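Local coordinates for protein putative acetyltransferase (PDB 3D9W) that probably transfers acetyl groups to arylamine substrates, at residues A[166-171]-A[176-181]. Sequence-based numbering, arbitrary orientation.
Sequences ERRTGE and LWVLHQ
R167 and W177 face each other as a non-hydrogen-bonded antiparallel pair, and the aliphatic part of the arginine lies on the indole. CG of R167 sits 3.5 Å from the centroid of the six-membered ring of W177, only 6° off the ring normal, a CH-pi contact made over the face, while CB reaches CZ3. The arginine chain then bends at chi2 (-121°) and again at chi3, turning the guanidinium plane 54° from the indole. The other face is mixed, a charged pair set among L176, V178 and H180. Here NE and NH2 of R168 grip a single oxygen of E166 side-on, each 3.0 Å from OE2, in a salt bridge that lies in the guanidinium plane. CG2 of V178 packs over one face of that guanidinium, 3.8 Å from NE. The ring of H180 turns its edge to the pair, its NE2 3.8 Å from E166 OE2. Both sets of side chains project from a beta hairpin, strands 161-169 and 175-183, and illustrate how consecutive strand residues alternate between the faces of a sheet. Paired backbone hydrogen bonds link E166 with V178 and R168 with L176; V178 N meets E166 O at 2.9 Å. Farther out, W177 stacks on F193 and touches L149, and R167 reaches P151. Backbone hydrogen bonds of W177 with F193 and L179 with R190 join strand 188-193, where D189 packs against V178 and T192 against L176.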
ATOM      1  N   GLU A 166      -7.946  11.198  12.985  1.00 25.62           N
ATOM      2  CA  GLU A 166      -9.097  11.999  13.341  1.00 26.59           C
ATOM      3  C   GLU A 166     -10.397  11.239  13.124  1.00 26.88           C
ATOM      4  O   GLU A 166     -10.530  10.518  12.138  1.00 26.52           O
ATOM      5  CB  GLU A 166      -9.061  13.250  12.487  1.00 28.48           C
ATOM      6  CG  GLU A 166     -10.110  14.278  12.757  1.00 30.44           C
ATOM      7  CD  GLU A 166      -9.599  15.650  12.372  1.00 33.22           C
ATOM      8  OE1 GLU A 166      -8.646  16.116  13.049  1.00 34.18           O
ATOM      9  OE2 GLU A 166     -10.125  16.247  11.397  1.00 32.72           O
ATOM     10  N   ARG A 167     -11.341  11.382  14.056  1.00 27.08           N
ATOM     11  CA  ARG A 167     -12.638  10.719  13.930  1.00 27.90           C
ATOM     12  C   ARG A 167     -13.737  11.754  13.722  1.00 28.34           C
ATOM     13  O   ARG A 167     -14.041  12.542  14.612  1.00 28.19           O
ATOM     14  CB  ARG A 167     -12.980   9.873  15.164  1.00 28.27           C
ATOM     15  CG  ARG A 167     -13.963   8.735  14.827  1.00 30.25           C
ATOM     16  CD  ARG A 167     -15.273   8.759  15.612  1.00 31.09           C
ATOM     17  NE  ARG A 167     -15.114   8.275  16.981  1.00 33.37           N
ATOM     18  CZ  ARG A 167     -15.064   9.064  18.054  1.00 34.14           C
ATOM     19  NH1 ARG A 167     -15.168  10.384  17.917  1.00 33.72           N
ATOM     20  NH2 ARG A 167     -14.896   8.535  19.261  1.00 33.06           N
ATOM     21  N   ARG A 168     -14.326  11.750  12.536  1.00 29.21           N
ATOM     22  CA  ARG A 168     -15.384  12.686  12.218  1.00 29.59           C
ATOM     23  C   ARG A 168     -16.685  11.927  12.033  1.00 29.26           C
ATOM     24  O   ARG A 168     -16.750  10.712  12.255  1.00 30.11           O
ATOM     25  CB  ARG A 168     -15.060  13.435  10.923  1.00 32.39           C
ATOM     26  CG  ARG A 168     -13.866  14.360  10.991  1.00 36.71           C
ATOM     27  CD  ARG A 168     -13.716  15.124   9.673  1.00 40.18           C
ATOM     28  NE  ARG A 168     -12.437  15.830   9.609  1.00 45.61           N
ATOM     29  CZ  ARG A 168     -11.950  16.446   8.529  1.00 47.60           C
ATOM     30  NH1 ARG A 168     -12.641  16.459   7.386  1.00 48.41           N
ATOM     31  NH2 ARG A 168     -10.749  17.034   8.587  1.00 47.06           N
ATOM     32  N   THR A 169     -17.716  12.657  11.621  1.00 27.77           N
ATOM     33  CA  THR A 169     -19.017  12.072  11.365  1.00 26.77           C
ATOM     34  C   THR A 169     -19.404  12.412   9.929  1.00 27.82           C
ATOM     35  O   THR A 169     -19.363  13.578   9.523  1.00 26.99           O
ATOM     36  CB  THR A 169     -20.090  12.646  12.291  1.00 26.02           C
ATOM     37  OG1 THR A 169     -19.464  13.214  13.443  1.00 26.57           O
ATOM     38  CG2 THR A 169     -21.044  11.551  12.735  1.00 24.97           C
ATOM     39  N   GLY A 170     -19.769  11.387   9.164  1.00 27.90           N
ATOM     40  CA  GLY A 170     -20.174  11.589   7.785  1.00 26.84           C
ATOM     41  C   GLY A 170     -21.682  11.568   7.699  1.00 26.70           C
ATOM     42  O   GLY A 170     -22.363  11.783   8.698  1.00 28.27           O
ATOM     43  N   GLU A 171     -22.219  11.312   6.517  1.00 25.94           N
ATOM     44  CA  GLU A 171     -23.660  11.273   6.366  1.00 25.33           C
ATOM     45  C   GLU A 171     -24.238  10.160   7.246  1.00 24.45           C
ATOM     46  O   GLU A 171     -23.598   9.130   7.463  1.00 24.85           O
ATOM     47  CB  GLU A 171     -24.011  11.050   4.887  1.00 26.77           C
ATOM     48  CG  GLU A 171     -25.506  11.036   4.553  1.00 29.54           C
ATOM     49  CD  GLU A 171     -25.790  11.160   3.049  1.00 31.45           C
ATOM     50  OE1 GLU A 171     -25.036  10.571   2.236  1.00 33.25           O
ATOM     51  OE2 GLU A 171     -26.780  11.837   2.680  1.00 31.95           O
ATOM     52  N   LEU A 176     -16.289   8.667  10.162  1.00 27.17           N
ATOM     53  CA  LEU A 176     -15.482   9.050   9.019  1.00 26.37           C
ATOM     54  C   LEU A 176     -14.092   9.347   9.560  1.00 26.10           C
ATOM     55  O   LEU A 176     -13.862  10.390  10.166  1.00 27.28           O
ATOM     56  CB  LEU A 176     -16.054  10.284   8.325  1.00 27.10           C
ATOM     57  CG  LEU A 176     -15.260  10.718   7.087  1.00 27.87           C
ATOM     58  CD1 LEU A 176     -15.310   9.631   6.008  1.00 25.31           C
ATOM     59  CD2 LEU A 176     -15.832  12.023   6.569  1.00 28.36           C
ATOM     60  N   TRP A 177     -13.166   8.417   9.361  1.00 24.79           N
ATOM     61  CA  TRP A 177     -11.817   8.608   9.857  1.00 23.39           C
ATOM     62  C   TRP A 177     -10.943   9.325   8.849  1.00 23.05           C
ATOM     63  O   TRP A 177     -11.106   9.160   7.640  1.00 23.00           O
ATOM     64  CB  TRP A 177     -11.177   7.267  10.208  1.00 23.21           C
ATOM     65  CG  TRP A 177     -11.906   6.500  11.251  1.00 21.78           C
ATOM     66  CD1 TRP A 177     -12.971   5.663  11.066  1.00 22.37           C
ATOM     67  CD2 TRP A 177     -11.619   6.485  12.645  1.00 21.26           C
ATOM     68  NE1 TRP A 177     -13.364   5.122  12.266  1.00 22.02           N
ATOM     69  CE2 TRP A 177     -12.549   5.611  13.253  1.00 22.91           C
ATOM     70  CE3 TRP A 177     -10.666   7.125  13.445  1.00 22.42           C
ATOM     71  CZ2 TRP A 177     -12.551   5.360  14.628  1.00 24.34           C
ATOM     72  CZ3 TRP A 177     -10.666   6.879  14.806  1.00 25.02           C
ATOM     73  CH2 TRP A 177     -11.605   6.000  15.388  1.00 24.71           C
ATOM     74  N   VAL A 178     -10.008  10.120   9.360  1.00 22.44           N
ATOM     75  CA  VAL A 178      -9.088  10.864   8.516  1.00 21.27           C
ATOM     76  C   VAL A 178      -7.673  10.758   9.069  1.00 22.03           C
ATOM     77  O   VAL A 178      -7.394  11.210  10.180  1.00 23.59           O
ATOM     78  CB  VAL A 178      -9.457  12.357   8.456  1.00 21.14           C
ATOM     79  CG1 VAL A 178      -8.775  13.010   7.269  1.00 19.78           C
ATOM     80  CG2 VAL A 178     -10.961  12.529   8.386  1.00 20.65           C
ATOM     81  N   LEU A 179      -6.782  10.149   8.298  1.00 21.25           N
ATOM     82  CA  LEU A 179      -5.395  10.026   8.711  1.00 19.66           C
ATOM     83  C   LEU A 179      -4.646  11.207   8.105  1.00 19.54           C
ATOM     84  O   LEU A 179      -4.780  11.479   6.914  1.00 19.44           O
ATOM     85  CB  LEU A 179      -4.802   8.720   8.192  1.00 19.30           C
ATOM     86  CG  LEU A 179      -3.394   8.446   8.707  1.00 19.12           C
ATOM     87  CD1 LEU A 179      -3.481   8.039  10.168  1.00 18.53           C
ATOM     88  CD2 LEU A 179      -2.741   7.352   7.883  1.00 20.19           C
ATOM     89  N   HIS A 180      -3.867  11.911   8.922  1.00 19.40           N
ATOM     90  CA  HIS A 180      -3.107  13.069   8.450  1.00 20.21           C
ATOM     91  C   HIS A 180      -1.615  12.771   8.460  1.00 20.33           C
ATOM     92  O   HIS A 180      -1.098  12.279   9.443  1.00 21.77           O
ATOM     93  CB  HIS A 180      -3.361  14.279   9.355  1.00 22.79           C
ATOM     94  CG  HIS A 180      -4.765  14.799   9.309  1.00 23.41           C
ATOM     95  ND1 HIS A 180      -5.184  15.727   8.380  1.00 25.24           N
ATOM     96  CD2 HIS A 180      -5.839  14.536  10.090  1.00 23.15           C
ATOM     97  CE1 HIS A 180      -6.456  16.017   8.595  1.00 24.17           C
ATOM     98  NE2 HIS A 180      -6.877  15.308   9.627  1.00 23.84           N
ATOM     99  N   GLN A 181      -0.917  13.080   7.375  1.00 21.04           N
ATOM    100  CA  GLN A 181       0.517  12.836   7.317  1.00 20.87           C
ATOM    101  C   GLN A 181       1.229  14.152   7.084  1.00 21.58           C
ATOM    102  O   GLN A 181       0.666  15.046   6.467  1.00 22.03           O
ATOM    103  CB  GLN A 181       0.855  11.890   6.168  1.00 20.20           C
ATOM    104  CG  GLN A 181       0.501  12.456   4.810  1.00 20.92           C
ATOM    105  CD  GLN A 181       1.150  11.707   3.668  1.00 20.64           C
ATOM    106  OE1 GLN A 181       1.084  10.484   3.598  1.00 20.17           O
ATOM    107  NE2 GLN A 181       1.776  12.442   2.758  1.00 21.32           N
TER